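Side-chain contacts in phenolpthiocerol synthesis type-I polyketide synthase ppsA (Mycobacterium bovis, PDB 7AKC), which probably helps build the lipid core of phthiocerols and phenolphthiocerols as part of the PpsABCDE complex, and is represented here by its acyltransferase domain: residues L297-A300 against I301-L305; G130-V133 against T134-S138; E210-P213 against H214-A217. All blocks are in the same frame, centred on the assembly; numbering follows the deposited sequence.

In the fold
All three contacts are local and belong to the acyltransferase domain. Interaction 3 lies at the probable active site: its His214 is hydrogen-bonded to Ser112, the serine of a GxSxG sequence that probably forms the nucleophile elbow, so the two are consistent with the Ser-His pair of acyltransferases. Interaction 2, in helix 127-141, lies about 16 Å from interaction 3 centre to centre; Met141 of that helix touches Pro213, and Arg137 lies near the elbow residues without touching them, whereas His214 is in contact with them. Interaction 1, in helix 298-308, sits across the chain's centre, about 28 Å from interaction 2 and about 23 Å from interaction 3 between centres, although its Leu297 touches His111 beside Ser112.

Interaction 1 (L297-A300 against I301-L305); sequences LTQA and IIDTL
Gln299 and Asp303, one helical turn apart, are joined by a side-chain hydrogen bond: Gln299 NE2 donates to Asp303 OD1 at 3.0 Å. The bond is nearly straight (165°). OD1 lies close to the amide plane of the glutamine, yet NE2 comes in from above the carboxylate plane, and the two flat groups are turned 39° apart. The glutamine chain, with CG anti to the backbone N, bends at chi2 (69°) and turns its amide toward Asp303, the two side chains crossing at about a right angle; a long, flexible amide suits this exposed position. Between the same two residues Asp303 N donates to Gln299 O at 2.8 Å, one of the i to i-4 backbone bonds of helix 298-308. This helix is the crossover of a beta-alpha-beta unit between the parallel strands 287-290 and 315-317. Ala300 O, which accepts from Thr304 N, is also joined to Thr304 OG1 through a water that donates to the carbonyl and accepts from the hydroxyl. On the buried side Leu297 CB and Ile301 CD1 meet loosely at 4.4 Å. Branched Ile301 packs against Phe288 and Phe270, while Thr304 packs on Ile274 of helix 270-278. Ahead of the helix, Glu290 OE1 holds the backbone N of Leu297.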
ATOM      1  N   LEU A 297      -2.391  -2.573  -9.466  1.00 41.73           N
ATOM      2  CA  LEU A 297      -3.575  -2.277  -8.657  1.00 39.35           C
ATOM      3  C   LEU A 297      -4.780  -1.839  -9.490  1.00 38.55           C
ATOM      4  O   LEU A 297      -5.833  -1.592  -8.896  1.00 37.06           O
ATOM      5  CB  LEU A 297      -3.229  -1.185  -7.621  1.00 38.56           C
ATOM      6  CG  LEU A 297      -2.059  -1.501  -6.654  1.00 40.44           C
ATOM      7  CD1 LEU A 297      -1.701  -0.293  -5.798  1.00 41.16           C
ATOM      8  CD2 LEU A 297      -2.375  -2.677  -5.769  1.00 41.87           C
ATOM      9  N   THR A 298      -4.646  -1.719 -10.841  1.00 39.53           N
ATOM     10  CA  THR A 298      -5.765  -1.185 -11.620  1.00 41.47           C
ATOM     11  C   THR A 298      -7.038  -2.017 -11.519  1.00 40.99           C
ATOM     12  O   THR A 298      -8.102  -1.419 -11.329  1.00 40.34           O
ATOM     13  CB  THR A 298      -5.374  -0.882 -13.056  1.00 45.10           C
ATOM     14  OG1 THR A 298      -4.963  -2.077 -13.729  1.00 47.99           O
ATOM     15  CG2 THR A 298      -4.300   0.165 -13.105  1.00 46.33           C
ATOM     16  N   GLN A 299      -6.952  -3.354 -11.579  1.00 41.56           N
ATOM     17  CA  GLN A 299      -8.175  -4.161 -11.468  1.00 42.16           C
ATOM     18  C   GLN A 299      -8.766  -4.085 -10.059  1.00 39.77           C
ATOM     19  O   GLN A 299      -9.987  -4.013  -9.936  1.00 39.33           O
ATOM     20  CB  GLN A 299      -8.015  -5.602 -11.969  1.00 45.81           C
ATOM     21  CG  GLN A 299      -9.373  -6.298 -12.171  1.00 51.40           C
ATOM     22  CD  GLN A 299     -10.193  -5.740 -13.331  1.00 56.94           C
ATOM     23  OE1 GLN A 299      -9.725  -5.657 -14.483  1.00 61.60           O
ATOM     24  NE2 GLN A 299     -11.452  -5.401 -13.069  1.00 54.83           N
ATOM     25  N   ALA A 300      -7.932  -3.981  -9.006  1.00 37.77           N
ATOM     26  CA  ALA A 300      -8.443  -3.811  -7.635  1.00 36.30           C
ATOM     27  C   ALA A 300      -9.217  -2.517  -7.501  1.00 34.94           C
ATOM     28  O   ALA A 300     -10.230  -2.470  -6.791  1.00 34.70           O
ATOM     29  CB  ALA A 300      -7.300  -3.807  -6.631  1.00 35.34           C
ATOM     30  N   ILE A 301      -8.731  -1.450  -8.161  1.00 34.15           N
ATOM     31  CA  ILE A 301      -9.407  -0.159  -8.126  1.00 34.20           C
ATOM     32  C   ILE A 301     -10.801  -0.261  -8.727  1.00 34.07           C
ATOM     33  O   ILE A 301     -11.784   0.120  -8.078  1.00 33.90           O
ATOM     34  CB  ILE A 301      -8.495   0.894  -8.810  1.00 34.35           C
ATOM     35  CG1 ILE A 301      -7.295   1.183  -7.883  1.00 34.90           C
ATOM     36  CG2 ILE A 301      -9.267   2.148  -9.229  1.00 35.12           C
ATOM     37  CD1 ILE A 301      -6.102   2.024  -8.501  1.00 35.49           C
ATOM     38  N   ILE A 302     -10.886  -0.828  -9.950  1.00 34.24           N
ATOM     39  CA  ILE A 302     -12.139  -0.999 -10.672  1.00 35.61           C
ATOM     40  C   ILE A 302     -13.088  -1.919  -9.933  1.00 33.50           C
ATOM     41  O   ILE A 302     -14.272  -1.613  -9.846  1.00 34.13           O
ATOM     42  CB  ILE A 302     -11.887  -1.519 -12.097  1.00 38.97           C
ATOM     43  CG1 ILE A 302     -10.919  -0.615 -12.845  1.00 42.62           C
ATOM     44  CG2 ILE A 302     -13.182  -1.675 -12.851  1.00 39.74           C
ATOM     45  CD1 ILE A 302     -10.303  -1.266 -14.055  1.00 45.36           C
ATOM     46  N   ASP A 303     -12.589  -3.063  -9.410  1.00 32.65           N
ATOM     47  CA  ASP A 303     -13.445  -3.997  -8.692  1.00 31.87           C
ATOM     48  C   ASP A 303     -14.080  -3.315  -7.472  1.00 30.47           C
ATOM     49  O   ASP A 303     -15.286  -3.415  -7.295  1.00 30.71           O
ATOM     50  CB  ASP A 303     -12.646  -5.237  -8.247  1.00 35.41           C
ATOM     51  CG  ASP A 303     -12.216  -6.157  -9.392  1.00 43.38           C
ATOM     52  OD1 ASP A 303     -12.776  -6.029 -10.500  1.00 44.52           O
ATOM     53  OD2 ASP A 303     -11.320  -7.018  -9.166  1.00 47.77           O
ATOM     54  N   THR A 304     -13.297  -2.528  -6.710  1.00 29.22           N
ATOM     55  CA  THR A 304     -13.823  -1.806  -5.542  1.00 28.71           C
ATOM     56  C   THR A 304     -14.906  -0.780  -5.955  1.00 29.80           C
ATOM     57  O   THR A 304     -15.992  -0.712  -5.351  1.00 30.51           O
ATOM     58  CB  THR A 304     -12.678  -1.099  -4.791  1.00 28.62           C
ATOM     59  OG1 THR A 304     -11.919  -2.122  -4.164  1.00 27.86           O
ATOM     60  CG2 THR A 304     -13.206  -0.071  -3.696  1.00 29.32           C
ATOM     61  N   LEU A 305     -14.603   0.015  -6.989  1.00 30.39           N
ATOM     62  CA  LEU A 305     -15.506   1.085  -7.408  1.00 31.76           C
ATOM     63  C   LEU A 305     -16.770   0.586  -8.054  1.00 34.08           C
ATOM     64  O   LEU A 305     -17.825   1.197  -7.882  1.00 34.39           O
ATOM     65  CB  LEU A 305     -14.786   2.054  -8.328  1.00 31.95           C
ATOM     66  CG  LEU A 305     -13.668   2.831  -7.621  1.00 33.53           C
ATOM     67  CD1 LEU A 305     -12.718   3.479  -8.590  1.00 35.41           C
ATOM     68  CD2 LEU A 305     -14.206   3.817  -6.608  1.00 33.15           C
TER
HETATM   69  O   HOH W   1      -9.430  -1.384  -4.238  1.00 45.31           O

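Interaction 2 (G130-V133 against T134-S138)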
ATOM      1  N   GLY A 130      10.831  11.810   3.158  1.00 72.32           N
ATOM      2  CA  GLY A 130      10.245  10.589   2.622  1.00 71.31           C
ATOM      3  C   GLY A 130      11.330   9.550   2.404  1.00 70.42           C
ATOM      4  O   GLY A 130      11.197   8.405   2.835  1.00 68.90           O
ATOM      5  N   LEU A 131      12.452   9.971   1.805  1.00 70.02           N
ATOM      6  CA  LEU A 131      13.594   9.081   1.596  1.00 71.11           C
ATOM      7  C   LEU A 131      14.198   8.622   2.916  1.00 70.03           C
ATOM      8  O   LEU A 131      14.712   7.514   2.984  1.00 69.65           O
ATOM      9  CB  LEU A 131      14.689   9.750   0.749  1.00 73.24           C
ATOM     10  CG  LEU A 131      14.303  10.146  -0.675  1.00 77.97           C
ATOM     11  CD1 LEU A 131      15.446  10.797  -1.382  1.00 80.69           C
ATOM     12  CD2 LEU A 131      13.793   8.971  -1.465  1.00 79.25           C
ATOM     13  N   ARG A 132      14.127   9.453   3.960  1.00 68.61           N
ATOM     14  CA  ARG A 132      14.656   9.116   5.272  1.00 67.18           C
ATOM     15  C   ARG A 132      13.751   8.074   5.918  1.00 62.59           C
ATOM     16  O   ARG A 132      14.256   7.092   6.463  1.00 62.20           O
ATOM     17  CB  ARG A 132      14.730  10.356   6.152  1.00 71.21           C
ATOM     18  CG  ARG A 132      15.553  10.144   7.418  1.00 78.13           C
ATOM     19  CD  ARG A 132      15.011  11.069   8.480  1.00 84.43           C
ATOM     20  NE  ARG A 132      15.493  10.737   9.820  1.00 90.17           N
ATOM     21  CZ  ARG A 132      15.124  11.386  10.922  1.00 94.31           C
ATOM     22  NH1 ARG A 132      15.627  11.044  12.101  1.00 94.63           N
ATOM     23  NH2 ARG A 132      14.252  12.389  10.852  1.00 94.10           N
ATOM     24  N   VAL A 133      12.420   8.228   5.798  1.00 59.84           N
ATOM     25  CA  VAL A 133      11.501   7.207   6.315  1.00 56.97           C
ATOM     26  C   VAL A 133      11.748   5.880   5.575  1.00 54.66           C
ATOM     27  O   VAL A 133      11.898   4.852   6.213  1.00 53.71           O
ATOM     28  CB  VAL A 133      10.018   7.645   6.215  1.00 56.76           C
ATOM     29  CG1 VAL A 133       9.086   6.492   6.569  1.00 55.65           C
ATOM     30  CG2 VAL A 133       9.754   8.830   7.122  1.00 57.53           C
ATOM     31  N   THR A 134      11.915   5.953   4.245  1.00 53.20           N
ATOM     32  CA  THR A 134      12.145   4.789   3.401  1.00 51.89           C
ATOM     33  C   THR A 134      13.392   4.051   3.815  1.00 50.52           C
ATOM     34  O   THR A 134      13.308   2.868   4.096  1.00 47.85           O
ATOM     35  CB  THR A 134      12.181   5.184   1.910  1.00 52.69           C
ATOM     36  OG1 THR A 134      10.961   5.865   1.592  1.00 52.36           O
ATOM     37  CG2 THR A 134      12.318   3.961   1.011  1.00 52.45           C
ATOM     38  N   ALA A 135      14.532   4.762   3.935  1.00 50.93           N
ATOM     39  CA  ALA A 135      15.793   4.158   4.342  1.00 52.76           C
ATOM     40  C   ALA A 135      15.755   3.636   5.773  1.00 52.79           C
ATOM     41  O   ALA A 135      16.238   2.537   6.007  1.00 53.73           O
ATOM     42  CB  ALA A 135      16.961   5.148   4.142  1.00 54.08           C
ATOM     43  N   THR A 136      15.182   4.390   6.722  1.00 51.73           N
ATOM     44  CA  THR A 136      15.108   3.958   8.123  1.00 50.67           C
ATOM     45  C   THR A 136      14.295   2.655   8.244  1.00 45.36           C
ATOM     46  O   THR A 136      14.819   1.634   8.690  1.00 46.33           O
ATOM     47  CB  THR A 136      14.576   5.099   9.019  1.00 54.88           C
ATOM     48  OG1 THR A 136      15.558   6.104   9.136  1.00 59.69           O
ATOM     49  CG2 THR A 136      14.177   4.628  10.397  1.00 55.58           C
ATOM     50  N   ARG A 137      13.079   2.657   7.721  1.00 40.58           N
ATOM     51  CA  ARG A 137      12.195   1.490   7.724  1.00 37.88           C
ATOM     52  C   ARG A 137      12.819   0.298   6.982  1.00 37.09           C
ATOM     53  O   ARG A 137      12.777  -0.815   7.512  1.00 37.10           O
ATOM     54  CB  ARG A 137      10.843   1.865   7.101  1.00 36.28           C
ATOM     55  CG  ARG A 137       9.790   0.767   7.117  1.00 36.34           C
ATOM     56  CD  ARG A 137       8.484   1.275   6.480  1.00 35.43           C
ATOM     57  NE  ARG A 137       8.694   1.825   5.135  1.00 37.35           N
ATOM     58  CZ  ARG A 137       7.767   2.485   4.437  1.00 38.86           C
ATOM     59  NH1 ARG A 137       6.575   2.728   4.969  1.00 39.66           N
ATOM     60  NH2 ARG A 137       8.007   2.850   3.187  1.00 38.48           N
ATOM     61  N   SER A 138      13.383   0.510   5.773  0.50 36.88           N
ATOM     62  CA  SER A 138      13.989  -0.595   5.007  0.50 37.33           C
ATOM     63  C   SER A 138      15.157  -1.253   5.740  0.50 37.41           C
ATOM     64  O   SER A 138      15.284  -2.473   5.695  0.50 36.42           O
ATOM     65  CB  SER A 138      14.462  -0.132   3.630  0.50 38.62           C
ATOM     66  OG  SER A 138      13.404   0.079   2.712  0.50 42.78           O
TER
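Thr134 OG1 donates to Gly130 O at 2.8 Å, and one face further round the same helix Thr136 OG1 donates to Arg132 O at a longer 3.1 Å. In each threonine the hydroxyl stands anti to its own carbonyl carbon (chi1 -56° in Thr134, -71° in Thr136), which carries OG1 along the helix toward the carbonyl four residues back. Both hydroxyls arrive above the plane of the carbonyl they meet, 41° out of it at Gly130.

The backbone bonds use the same acceptors. Thr134 N reaches Gly130 O at 2.9 Å, and Thr136 N reaches Arg132 O at 2.9 Å, so each oxygen is gripped by two donors from a single threonine. At Arg132 O the hydroxyl and the amide come from opposite faces of the carbonyl plane. Ala135 N to Leu131 O and Arg137 N to Val133 O continue the regular alpha-helical pattern. For buried Thr134 the arrangement gives a polar hydroxyl a partner within its own helix.

Side chains of the two turns hardly meet: Arg132 CG comes within 4.4 Å of Thr136 OG1. The charged end of Arg132 instead makes a salt bridge to Asp231.

Helix 127-141 packs on helices 79-100, 115-121 and 257-265. Leu131 and Thr134 lie on Ile88 of helix 79-100, Val133 touches Val116 of helix 115-121 and Trp260 of helix 257-265, and Arg137 touches Val116, Asn263 and Met264.

Interaction 3 (E210-P213 against H214-A217); sequences EVAP and HNPA
Pro213 lies against one face of the His214 ring, with Pro213 CB 3.9 Å from the centroid of the His214 ring and 17° off its normal, a CH-pi contact displaced toward the ring's rim. The compact, saturated proline ring presents C-H groups to the imidazole face, and Pro213 CG adds to it by meeting His214 CD2 at 3.7 Å. Both ring nitrogens are also held: NE2 is hydrogen-bonded to Ser112 OG of the probable nucleophile elbow, and ND1 to Asn266 O, so the imidazole's rotation is fixed from two sides. This fits the serine-histidine pair of acyltransferases.

Also buried, Asn215 ND2 bridges two carbonyls, donating to Ala212 O at 2.8 Å and to Pro213 O at 2.9 Å. CG sits between the backbone N and the carbonyl carbon (chi1 73°), which brings ND2 to both oxygens. It stands well above both carbonyl planes, and the bond to Ala212 O is rather bent (132°). A compact amide can donate and accept at once: Asn215 OD1 takes Ala217 N at 3.2 Å, forming an Asx turn.

Toward exposed Ala217 and partly exposed Pro216 the packing is looser. The loop joins strand 204-207 to helix 222-228, with Pro213 against Met141 of helix 127-141 and Asn215 against Thr171 of strand 171-177.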
ATOM      1  N   GLU A 210      10.292  -8.791  -0.634  1.00 33.46           N
ATOM      2  CA  GLU A 210      11.568  -8.856   0.096  1.00 33.00           C
ATOM      3  C   GLU A 210      11.345  -9.137   1.569  1.00 31.55           C
ATOM      4  O   GLU A 210      12.019 -10.001   2.132  1.00 33.23           O
ATOM      5  CB  GLU A 210      12.412  -7.570  -0.079  1.00 34.38           C
ATOM      6  CG  GLU A 210      13.003  -7.360  -1.464  1.00 38.56           C
ATOM      7  CD  GLU A 210      12.070  -7.205  -2.653  1.00 46.54           C
ATOM      8  OE1 GLU A 210      10.903  -6.778  -2.473  1.00 49.31           O
ATOM      9  OE2 GLU A 210      12.526  -7.479  -3.784  1.00 47.50           O
ATOM     10  N   VAL A 211      10.423  -8.375   2.163  1.00 28.52           N
ATOM     11  CA  VAL A 211      10.052  -8.520   3.598  1.00 27.10           C
ATOM     12  C   VAL A 211       8.544  -8.272   3.666  1.00 26.47           C
ATOM     13  O   VAL A 211       8.087  -7.286   3.115  1.00 27.69           O
ATOM     14  CB  VAL A 211      10.779  -7.533   4.527  1.00 27.58           C
ATOM     15  CG1 VAL A 211      10.266  -7.618   5.956  1.00 28.43           C
ATOM     16  CG2 VAL A 211      12.285  -7.701   4.504  1.00 26.37           C
ATOM     17  N   ALA A 212       7.821  -9.159   4.326  1.00 25.04           N
ATOM     18  CA  ALA A 212       6.355  -9.018   4.414  1.00 22.96           C
ATOM     19  C   ALA A 212       5.987  -8.093   5.563  1.00 23.03           C
ATOM     20  O   ALA A 212       6.257  -8.410   6.708  1.00 22.44           O
ATOM     21  CB  ALA A 212       5.707 -10.360   4.558  1.00 23.76           C
ATOM     22  N   PRO A 213       5.356  -6.943   5.275  1.00 23.05           N
ATOM     23  CA  PRO A 213       4.880  -6.096   6.323  1.00 22.70           C
ATOM     24  C   PRO A 213       3.425  -6.468   6.661  1.00 22.51           C
ATOM     25  O   PRO A 213       2.974  -7.490   6.235  1.00 23.76           O
ATOM     26  CB  PRO A 213       5.040  -4.708   5.682  1.00 24.29           C
ATOM     27  CG  PRO A 213       5.181  -4.920   4.185  1.00 25.35           C
ATOM     28  CD  PRO A 213       5.072  -6.407   3.950  1.00 23.15           C
ATOM     29  N   HIS A 214       2.751  -5.652   7.465  1.00 22.06           N
ATOM     30  CA  HIS A 214       1.303  -5.841   7.756  1.00 21.73           C
ATOM     31  C   HIS A 214       1.024  -7.173   8.450  1.00 22.49           C
ATOM     32  O   HIS A 214       0.006  -7.786   8.140  1.00 22.46           O
ATOM     33  CB  HIS A 214       0.457  -5.541   6.522  1.00 22.51           C
ATOM     34  CG  HIS A 214       0.984  -4.370   5.784  1.00 20.94           C
ATOM     35  ND1 HIS A 214       1.077  -3.132   6.361  1.00 21.99           N
ATOM     36  CD2 HIS A 214       1.519  -4.261   4.556  1.00 23.50           C
ATOM     37  CE1 HIS A 214       1.614  -2.294   5.512  1.00 24.62           C
ATOM     38  NE2 HIS A 214       1.898  -2.963   4.415  1.00 25.06           N
ATOM     39  N   ASN A 215       1.893  -7.534   9.386  1.00 22.15           N
ATOM     40  CA  ASN A 215       1.726  -8.799  10.143  1.00 22.65           C
ATOM     41  C   ASN A 215       2.498  -8.673  11.462  1.00 23.17           C
ATOM     42  O   ASN A 215       3.308  -7.761  11.569  1.00 22.22           O
ATOM     43  CB  ASN A 215       2.062 -10.012   9.268  1.00 21.36           C
ATOM     44  CG  ASN A 215       3.543 -10.155   9.005  1.00 22.44           C
ATOM     45  OD1 ASN A 215       4.251 -10.775   9.783  1.00 23.17           O
ATOM     46  ND2 ASN A 215       4.010  -9.590   7.910  1.00 21.76           N
ATOM     47  N   PRO A 216       2.263  -9.547  12.465  1.00 23.65           N
ATOM     48  CA  PRO A 216       2.909  -9.423  13.773  1.00 23.69           C
ATOM     49  C   PRO A 216       4.443  -9.379  13.817  1.00 24.07           C
ATOM     50  O   PRO A 216       4.975  -8.970  14.798  1.00 25.65           O
ATOM     51  CB  PRO A 216       2.401 -10.661  14.527  1.00 25.03           C
ATOM     52  CG  PRO A 216       1.055 -10.918  13.927  1.00 24.82           C
ATOM     53  CD  PRO A 216       1.280 -10.632  12.463  1.00 23.20           C
ATOM     54  N   ALA A 217       5.100  -9.790  12.743  1.00 23.27           N
ATOM     55  CA  ALA A 217       6.574  -9.730  12.687  1.00 23.69           C
ATOM     56  C   ALA A 217       7.049  -8.275  12.710  1.00 24.36           C
ATOM     57  O   ALA A 217       8.200  -8.035  13.051  1.00 25.08           O
ATOM     58  CB  ALA A 217       7.065 -10.432  11.463  1.00 24.90           C
TER